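Local coordinates for protein carboxylic ester hydrolase (Aspergillus niger, PDB 7K4O) that probably hydrolyses ester bonds of tannins as a serine esterase of the tannase family, and holds gallic acid (3,4,5-trihydroxybenzoic acid) in a pocket in this structure, at residues Y64-D67 against Q73-L76; Y98-G103 against Y152-E157; E247-C252 against Q326-F331. One frame throughout, in Å; residues are numbered along the deposited sequence. Where two conformers were deposited one is given.

Interaction 1 (Y64-D67 against Q73-L76)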
loop_
_atom_site.group_PDB
_atom_site.type_symbol
_atom_site.label_atom_id
_atom_site.label_comp_id
_atom_site.label_asym_id
_atom_site.label_seq_id
_atom_site.Cartn_x
_atom_site.Cartn_y
_atom_site.Cartn_z
ATOM N N TYR A 64 21.849 9.147 13.270
ATOM C CA TYR A 64 22.735 8.033 13.631
ATOM C C TYR A 64 23.496 7.585 12.378
ATOM O O TYR A 64 23.176 8.019 11.283
ATOM C CB TYR A 64 21.980 6.896 14.305
ATOM C CG TYR A 64 21.038 6.095 13.446
ATOM C CD1 TYR A 64 21.477 4.988 12.737
ATOM C CD2 TYR A 64 19.701 6.397 13.374
ATOM C CE1 TYR A 64 20.597 4.204 12.008
ATOM C CE2 TYR A 64 18.807 5.646 12.633
ATOM C CZ TYR A 64 19.243 4.532 11.952
ATOM O OH TYR A 64 18.352 3.774 11.245
ATOM N N SER A 65 24.473 6.720 12.578
ATOM C CA SER A 65 25.266 6.197 11.452
ATOM C C SER A 65 25.587 4.723 11.653
ATOM O O SER A 65 25.600 4.239 12.791
ATOM C CB SER A 65 26.499 7.008 11.252
ATOM O OG SER A 65 27.336 6.981 12.383
ATOM N N HIS A 66 25.834 4.027 10.536
ATOM C CA HIS A 66 26.277 2.632 10.533
ATOM C C HIS A 66 27.798 2.629 10.589
ATOM O O HIS A 66 28.425 3.178 9.665
ATOM C CB HIS A 66 25.802 1.896 9.292
ATOM C CG HIS A 66 24.326 1.733 9.230
ATOM N ND1 HIS A 66 23.519 2.702 8.732
ATOM C CD2 HIS A 66 23.521 0.720 9.606
ATOM C CE1 HIS A 66 22.234 2.275 8.812
ATOM N NE2 HIS A 66 22.225 1.077 9.369
ATOM N N ASP A 67 28.323 1.975 11.587
ATOM C CA ASP A 67 29.787 1.815 11.763
ATOM C C ASP A 67 30.373 1.219 10.475
ATOM O O ASP A 67 29.855 0.255 9.969
ATOM C CB ASP A 67 30.098 0.961 12.961
ATOM C CG ASP A 67 29.593 1.536 14.283
ATOM O OD1 ASP A 67 29.194 2.737 14.280
ATOM O OD2 ASP A 67 29.534 0.742 15.268
ATOM N N GLN A 73 24.707 8.516 7.112
ATOM C CA GLN A 73 23.891 9.234 8.106
ATOM C C GLN A 73 22.411 8.917 7.868
ATOM O O GLN A 73 21.904 9.010 6.724
ATOM C CB GLN A 73 24.109 10.744 8.017
ATOM C CG GLN A 73 23.430 11.484 9.161
ATOM C CD GLN A 73 23.790 12.951 9.205
ATOM O OE1 GLN A 73 24.599 13.365 10.031
ATOM N NE2 GLN A 73 23.208 13.734 8.322
ATOM N N VAL A 74 21.725 8.580 8.944
ATOM C CA VAL A 74 20.281 8.323 8.948
ATOM C C VAL A 74 19.645 9.365 9.888
ATOM O O VAL A 74 20.191 9.618 10.966
ATOM C CB VAL A 74 19.983 6.897 9.422
ATOM C CG1 VAL A 74 18.499 6.624 9.339
ATOM C CG2 VAL A 74 20.776 5.838 8.635
ATOM N N LEU A 75 18.559 9.959 9.474
ATOM C CA LEU A 75 17.773 10.880 10.319
ATOM C C LEU A 75 16.474 10.158 10.727
ATOM O O LEU A 75 15.759 9.601 9.904
ATOM C CB LEU A 75 17.426 12.156 9.560
ATOM C CG LEU A 75 18.633 12.896 9.022
ATOM C CD1 LEU A 75 18.214 14.093 8.221
ATOM C CD2 LEU A 75 19.575 13.291 10.133
ATOM N N LEU A 76 16.109 10.333 11.990
ATOM C CA LEU A 76 14.786 9.947 12.480
ATOM C C LEU A 76 14.035 11.199 12.925
ATOM O O LEU A 76 14.654 12.159 13.423
ATOM C CB LEU A 76 14.924 8.980 13.660
ATOM C CG LEU A 76 15.670 7.678 13.403
ATOM C CD1 LEU A 76 15.599 6.803 14.634
ATOM C CD2 LEU A 76 15.117 6.938 12.190
#
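Y64 and V74 face each other as an antiparallel, hydrogen-bonded pair at the turn end of the beta hairpin made by strands 50-66 and 74-81, part of the large mixed sheet of the enzyme. The two bonds of the pair run both ways: Y64 N donates to V74 O at 2.9 Å, and V74 N returns to Y64 O at 2.8 Å. Beside the second bond, Q73 CA also approaches Y64 O in a CA-H...O contact of 3.5 Å, while the glutamine side chain starts away from strand 64-66, as suits an exposed position.

The side chains of the pair leave the same face of the sheet. With chi1 at 70°, the tyrosine CG sits between its backbone N and carbonyl carbon, which swings the ring across to lie over the valine. V74 CB rests 3.6 Å from the ring centroid and only 16° off the ring normal, a CH-pi contact. Of the two methyls, CG1 presses on the far end of the ring, 3.4 Å from Y64 CZ, whereas CG2 lies by CE1 of the tyrosine and also meets the edge of the imidazole, 3.9 Å from H66 CE1. A branched valine can serve both rings at once because its methyls diverge at CB. L76 completes the setting from the side: its CG stands in the plane of the tyrosine ring, 3.8 Å from CE2.

Helix 144-169 covers this face and supplies E157, which hydrogen-bonds Y64 OH and H66 NE2; D72, in the turn, takes H66 ND1. Thus both imidazole nitrogens meet acidic groups, an environment that would be expected to favour a protonated histidine, while the aliphatic contacts and the two polar ring ends together fix where the aromatic groups lie beneath the helix.

Interaction 2 (Y98-G103 against Y152-E157); sequences YAINSG and YKAHRE
I100 reaches from the loop after strand 89-93 to A154 on helix 144-169, joining two elements of what is, from its family, an alpha/beta-hydrolase fold. The close part of the contact is small. I100 CD1 meets A154 CB at 3.6 Å, methyl against methyl, and alanine suits the spot because its short side chain lets the isoleucine tip come near the helix. The backbones stay well apart, with 8.6 Å between I100 CA and A154 CA, so the isoleucine has to span the gap. Its torsions allow this: CG1 lies anti to the backbone N (chi1 -163°), and the chain continues extended to CD1. T120 of strand 115-120 touches both residues and adds to this buried patch.

Next to it the fit is looser. H155 slides past I100 in the opposite sense, and the nearest approach is 4.0 Å from I100 CG1 to H155 NE2, oblique to the imidazole and without a polar partner from the loop. That nitrogen is instead hydrogen-bonded to E191 on helix 187-196, the helix that follows the probable nucleophile elbow, so the histidine lies between I100 and a second helix. Farther round helix 144-169, the partly exposed K153 and R156 project away from the loop; K153 forms a salt bridge with E145.

Beyond I100 the loop keeps its shape through an Asx turn. N101 ND2 donates to the backbone oxygens of T120 and F127, while OD1 accepts from G103 N at 3.0 Å, with an N-H...O angle of 160°, in the carbonyl plane and on a lone pair.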
loop_
_atom_site.group_PDB
_atom_site.type_symbol
_atom_site.label_atom_id
_atom_site.label_comp_id
_atom_site.label_asym_id
_atom_site.label_seq_id
_atom_site.Cartn_x
_atom_site.Cartn_y
_atom_site.Cartn_z
ATOM N N TYR A 98 8.923 5.834 -4.077
ATOM C CA TYR A 98 10.263 5.406 -3.621
ATOM C C TYR A 98 10.667 6.138 -2.353
ATOM O O TYR A 98 11.823 6.044 -1.980
ATOM C CB TYR A 98 11.289 5.565 -4.755
ATOM C CG TYR A 98 11.259 4.438 -5.758
ATOM C CD1 TYR A 98 10.346 4.433 -6.812
ATOM C CD2 TYR A 98 12.067 3.325 -5.598
ATOM C CE1 TYR A 98 10.269 3.373 -7.714
ATOM C CE2 TYR A 98 12.007 2.264 -6.494
ATOM C CZ TYR A 98 11.127 2.291 -7.565
ATOM O OH TYR A 98 11.059 1.211 -8.418
ATOM N N ALA A 99 9.740 6.818 -1.688
ATOM C CA ALA A 99 9.969 7.457 -0.376
ATOM C C ALA A 99 9.690 6.443 0.729
ATOM O O ALA A 99 8.830 5.589 0.565
ATOM C CB ALA A 99 9.086 8.679 -0.162
ATOM N N ILE A 100 10.462 6.556 1.794
ATOM C CA ILE A 100 10.344 5.636 2.961
ATOM C C ILE A 100 9.623 6.374 4.104
ATOM O O ILE A 100 9.323 5.711 5.145
ATOM C CB ILE A 100 11.723 5.144 3.389
ATOM C CG1 ILE A 100 11.595 3.909 4.280
ATOM C CG2 ILE A 100 12.573 6.249 4.014
ATOM C CD1 ILE A 100 12.915 3.208 4.515
ATOM N N ASN A 101 9.294 7.639 3.921
ATOM C CA ASN A 101 8.467 8.389 4.912
ATOM C C ASN A 101 7.392 9.170 4.153
ATOM O O ASN A 101 7.473 9.317 2.897
ATOM C CB ASN A 101 9.321 9.315 5.754
ATOM C CG ASN A 101 9.900 10.456 4.927
ATOM O OD1 ASN A 101 9.186 11.422 4.632
ATOM N ND2 ASN A 101 11.185 10.333 4.587
ATOM N N SER A 102 6.375 9.646 4.879
ATOM C CA SER A 102 5.242 10.363 4.272
ATOM C C SER A 102 5.237 11.814 4.791
ATOM O O SER A 102 4.139 12.387 4.924
ATOM C CB SER A 102 3.981 9.650 4.508
ATOM O OG SER A 102 3.887 8.443 3.772
ATOM N N GLY A 103 6.392 12.371 5.128
ATOM C CA GLY A 103 6.493 13.734 5.680
ATOM C C GLY A 103 5.647 13.919 6.925
ATOM O O GLY A 103 5.761 13.119 7.885
ATOM N N TYR A 152 14.115 -3.302 4.212
ATOM C CA TYR A 152 13.656 -3.688 5.568
ATOM C C TYR A 152 14.534 -3.155 6.683
ATOM O O TYR A 152 14.063 -3.160 7.837
ATOM C CB TYR A 152 13.540 -5.214 5.681
ATOM C CG TYR A 152 14.838 -5.977 5.658
ATOM C CD1 TYR A 152 15.583 -6.162 6.806
ATOM C CD2 TYR A 152 15.333 -6.536 4.463
ATOM C CE1 TYR A 152 16.770 -6.892 6.786
ATOM C CE2 TYR A 152 16.500 -7.280 4.434
ATOM C CZ TYR A 152 17.217 -7.458 5.595
ATOM O OH TYR A 152 18.397 -8.181 5.578
ATOM N N LYS A 153 15.755 -2.736 6.438
ATOM C CA LYS A 153 16.653 -2.507 7.587
ATOM C C LYS A 153 16.294 -1.188 8.269
ATOM O O LYS A 153 16.442 -1.083 9.525
ATOM C CB LYS A 153 18.124 -2.544 7.149
ATOM C CG LYS A 153 19.117 -2.506 8.280
ATOM C CD LYS A 153 20.541 -2.977 7.849
ATOM C CE LYS A 153 21.181 -2.034 6.844
ATOM N NZ LYS A 153 22.610 -2.369 6.630
ATOM N N ALA A 154 15.945 -0.148 7.536
ATOM C CA ALA A 154 15.654 1.182 8.122
ATOM C C ALA A 154 14.464 1.088 9.102
ATOM O O ALA A 154 14.510 1.702 10.202
ATOM C CB ALA A 154 15.334 2.201 7.036
ATOM N N HIS A 155 13.451 0.328 8.756
ATOM C CA HIS A 155 12.271 0.221 9.658
ATOM C C HIS A 155 12.594 -0.594 10.914
ATOM O O HIS A 155 12.111 -0.253 12.019
ATOM C CB HIS A 155 11.076 -0.348 8.931
ATOM C CG HIS A 155 10.261 0.702 8.285
ATOM N ND1 HIS A 155 9.544 1.649 9.049
ATOM C CD2 HIS A 155 10.113 1.029 6.985
ATOM C CE1 HIS A 155 8.980 2.493 8.207
ATOM N NE2 HIS A 155 9.279 2.127 6.938
ATOM N N ARG A 156 13.431 -1.599 10.792
ATOM C CA ARG A 156 13.903 -2.358 11.972
ATOM C C ARG A 156 14.614 -1.410 12.944
ATOM O O ARG A 156 14.339 -1.453 14.172
ATOM C CB ARG A 156 14.797 -3.494 11.492
ATOM C CG ARG A 156 15.404 -4.326 12.593
ATOM C CD ARG A 156 14.372 -4.848 13.504
ATOM N NE ARG A 156 14.996 -5.864 14.373
ATOM C CZ ARG A 156 14.355 -6.418 15.406
ATOM N NH1 ARG A 156 13.086 -6.141 15.656
ATOM N NH2 ARG A 156 14.974 -7.311 16.142
ATOM N N GLU A 157 15.543 -0.589 12.421
ATOM C CA GLU A 157 16.330 0.352 13.243
ATOM C C GLU A 157 15.401 1.398 13.884
ATOM O O GLU A 157 15.584 1.710 15.076
ATOM C CB GLU A 157 17.414 0.970 12.382
ATOM C CG GLU A 157 18.515 -0.011 12.001
ATOM C CD GLU A 157 19.474 0.412 10.890
ATOM O OE1 GLU A 157 19.355 1.560 10.383
ATOM O OE2 GLU A 157 20.357 -0.422 10.557
#

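Interaction 3 (E247-C252 against Q326-F331)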
loop_
_atom_site.group_PDB
_atom_site.type_symbol
_atom_site.label_atom_id
_atom_site.label_comp_id
_atom_site.label_asym_id
_atom_site.label_seq_id
_atom_site.Cartn_x
_atom_site.Cartn_y
_atom_site.Cartn_z
ATOM N N GLU A 247 -19.340 2.884 -17.838
ATOM C CA GLU A 247 -20.399 1.896 -18.198
ATOM C C GLU A 247 -20.278 0.609 -17.397
ATOM O O GLU A 247 -21.316 -0.078 -17.191
ATOM C CB GLU A 247 -20.340 1.581 -19.693
ATOM C CG GLU A 247 -20.758 2.768 -20.534
ATOM C CD GLU A 247 -22.228 3.129 -20.325
ATOM O OE1 GLU A 247 -23.087 2.225 -20.277
ATOM O OE2 GLU A 247 -22.495 4.297 -20.168
ATOM N N THR A 248 -19.043 0.231 -16.985
ATOM C CA THR A 248 -18.860 -0.955 -16.116
ATOM C C THR A 248 -19.475 -0.631 -14.745
ATOM O O THR A 248 -20.164 -1.491 -14.196
ATOM C CB THR A 248 -17.374 -1.353 -16.076
ATOM O OG1 THR A 248 -16.916 -1.594 -17.419
ATOM C CG2 THR A 248 -17.144 -2.568 -15.212
ATOM N N ILE A 249 -19.241 0.567 -14.230
ATOM C CA ILE A 249 -19.825 0.969 -12.910
ATOM C C ILE A 249 -21.360 0.894 -13.039
ATOM O O ILE A 249 -22.027 0.284 -12.169
ATOM C CB ILE A 249 -19.343 2.348 -12.471
ATOM C CG1 ILE A 249 -17.849 2.330 -12.097
ATOM C CG2 ILE A 249 -20.203 2.837 -11.323
ATOM C CD1 ILE A 249 -17.240 3.684 -11.945
ATOM N N ALA A 250 -21.913 1.437 -14.127
ATOM C CA ALA A 250 -23.392 1.459 -14.325
ATOM C C ALA A 250 -23.935 0.036 -14.356
ATOM O O ALA A 250 -24.969 -0.241 -13.712
ATOM C CB ALA A 250 -23.741 2.234 -15.584
ATOM N N ALA A 251 -23.237 -0.882 -15.019
ATOM C CA ALA A 251 -23.736 -2.258 -15.221
ATOM C C ALA A 251 -23.566 -3.087 -13.945
ATOM O O ALA A 251 -24.293 -4.058 -13.795
ATOM C CB ALA A 251 -23.047 -2.908 -16.400
ATOM N N CYS A 252 -22.612 -2.770 -13.062
ATOM C CA CYS A 252 -22.227 -3.702 -11.962
ATOM C C CYS A 252 -22.627 -3.118 -10.605
ATOM O O CYS A 252 -22.612 -3.890 -9.634
ATOM C CB CYS A 252 -20.727 -3.982 -12.024
ATOM S SG CYS A 252 -20.252 -4.909 -13.512
ATOM N N GLN A 326 -8.847 -4.805 -11.045
ATOM C CA GLN A 326 -10.260 -5.238 -11.130
ATOM C C GLN A 326 -11.012 -4.380 -12.150
ATOM O O GLN A 326 -10.678 -3.231 -12.401
ATOM C CB GLN A 326 -10.948 -5.086 -9.778
ATOM C CG GLN A 326 -10.499 -6.097 -8.727
ATOM C CD GLN A 326 -10.711 -7.525 -9.130
ATOM O OE1 GLN A 326 -9.797 -8.212 -9.613
ATOM N NE2 GLN A 326 -11.937 -8.020 -8.937
ATOM N N PRO A 327 -12.097 -4.923 -12.736
ATOM C CA PRO A 327 -13.068 -4.044 -13.412
ATOM C C PRO A 327 -13.497 -2.905 -12.468
ATOM O O PRO A 327 -13.569 -3.137 -11.258
ATOM C CB PRO A 327 -14.235 -4.996 -13.721
ATOM C CG PRO A 327 -13.609 -6.358 -13.771
ATOM C CD PRO A 327 -12.486 -6.337 -12.728
ATOM N N THR A 328 -13.679 -1.702 -13.009
ATOM C CA THR A 328 -14.048 -0.393 -12.383
ATOM C C THR A 328 -12.797 0.384 -11.997
ATOM O O THR A 328 -12.912 1.572 -11.792
ATOM C CB THR A 328 -15.030 -0.470 -11.207
ATOM O OG1 THR A 328 -14.466 -1.051 -10.037
ATOM C CG2 THR A 328 -16.231 -1.333 -11.483
ATOM N N ALA A 329 -11.608 -0.238 -11.972
ATOM C CA ALA A 329 -10.364 0.538 -11.778
ATOM C C ALA A 329 -10.070 1.369 -13.026
ATOM O O ALA A 329 -10.227 0.825 -14.157
ATOM C CB ALA A 329 -9.196 -0.377 -11.425
ATOM N N ALA A 330 -9.635 2.604 -12.841
ATOM C CA ALA A 330 -9.230 3.493 -13.940
ATOM C C ALA A 330 -8.097 2.851 -14.749
ATOM O O ALA A 330 -7.263 2.113 -14.200
ATOM C CB ALA A 330 -8.840 4.827 -13.430
ATOM N N PHE A 331 -8.052 3.140 -16.050
ATOM C CA PHE A 331 -6.984 2.639 -16.945
ATOM C C PHE A 331 -5.788 3.586 -16.917
ATOM O O PHE A 331 -5.375 4.132 -17.978
ATOM C CB PHE A 331 -7.558 2.460 -18.361
ATOM C CG PHE A 331 -8.424 1.255 -18.531
ATOM C CD1 PHE A 331 -9.784 1.308 -18.264
ATOM C CD2 PHE A 331 -7.899 0.067 -18.988
ATOM C CE1 PHE A 331 -10.578 0.187 -18.402
ATOM C CE2 PHE A 331 -8.700 -1.052 -19.127
ATOM C CZ PHE A 331 -10.034 -0.994 -18.839
#
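T328 meets T248 and I249 where a type II beta turn, Q326 to A329, is laid against the last turns of helix 238-252. It has the largest share of the contact. Starting at the base, T328 CB already lies 4.1 Å from I249 CG1. From there the group forks. The methyl goes toward the helix: CG2 ends 4.0 Å from T248 CG2, methyl to methyl, and comes 4.1 Å from I249 CG1, so it sits against two successive residues of the helix. The hydroxyl takes the other branch and stays within the turn, T328 OG1 donating to P327 O at 2.6 Å, on a lone pair in the carbonyl plane. This follows from chi1 of 70°, which puts OG1 between the backbone N and the carbonyl carbon. Threonine therefore divides its duties: its polar end is satisfied locally while its apolar end is buried.

Proline is well suited to the second position of such a turn, since its ring holds phi near the value needed, and P327 CB adds a further contact, 4.1 Å from T248 CG2. T328 occupies the third position with a positive phi of 91°, more often taken by glycine; the turn is closed by A329 N to Q326 O at 3.2 Å. On the helix, T248 mirrors the division of labour, giving its methyl to the turn and its OG1 to I244 O one helical turn earlier.

The contact is apolar and buried. Helix 266-272 lies alongside, touching T248, P327 and T328, and is tied to helix 238-252 by the C252-C269 disulfide. Just past the end of helix 238-252 begins the calcium-binding loop that includes D253, while F331, farther along the 326-331 segment, packs between helices 238-252 and 300-310.

Interactions 1 and 2 are neighbours that share helix 144-169: E157, within the 152-157 segment, links the two contacts, joining the hairpin to the helix that also receives the 98-103 loop. Interaction 3 lies on the opposite side of the chain's centre, its centre about 47 Å from that of interaction 1 and about 34 Å from that of interaction 2, among helices near the calcium site. All three are largely buried, though interaction 1 has an exposed margin at Q73. Their chemistry follows their places: backbone pairing and aromatic contacts between strands in interaction 1, but sparse, mainly aliphatic contacts where loops meet helices in interactions 2 and 3.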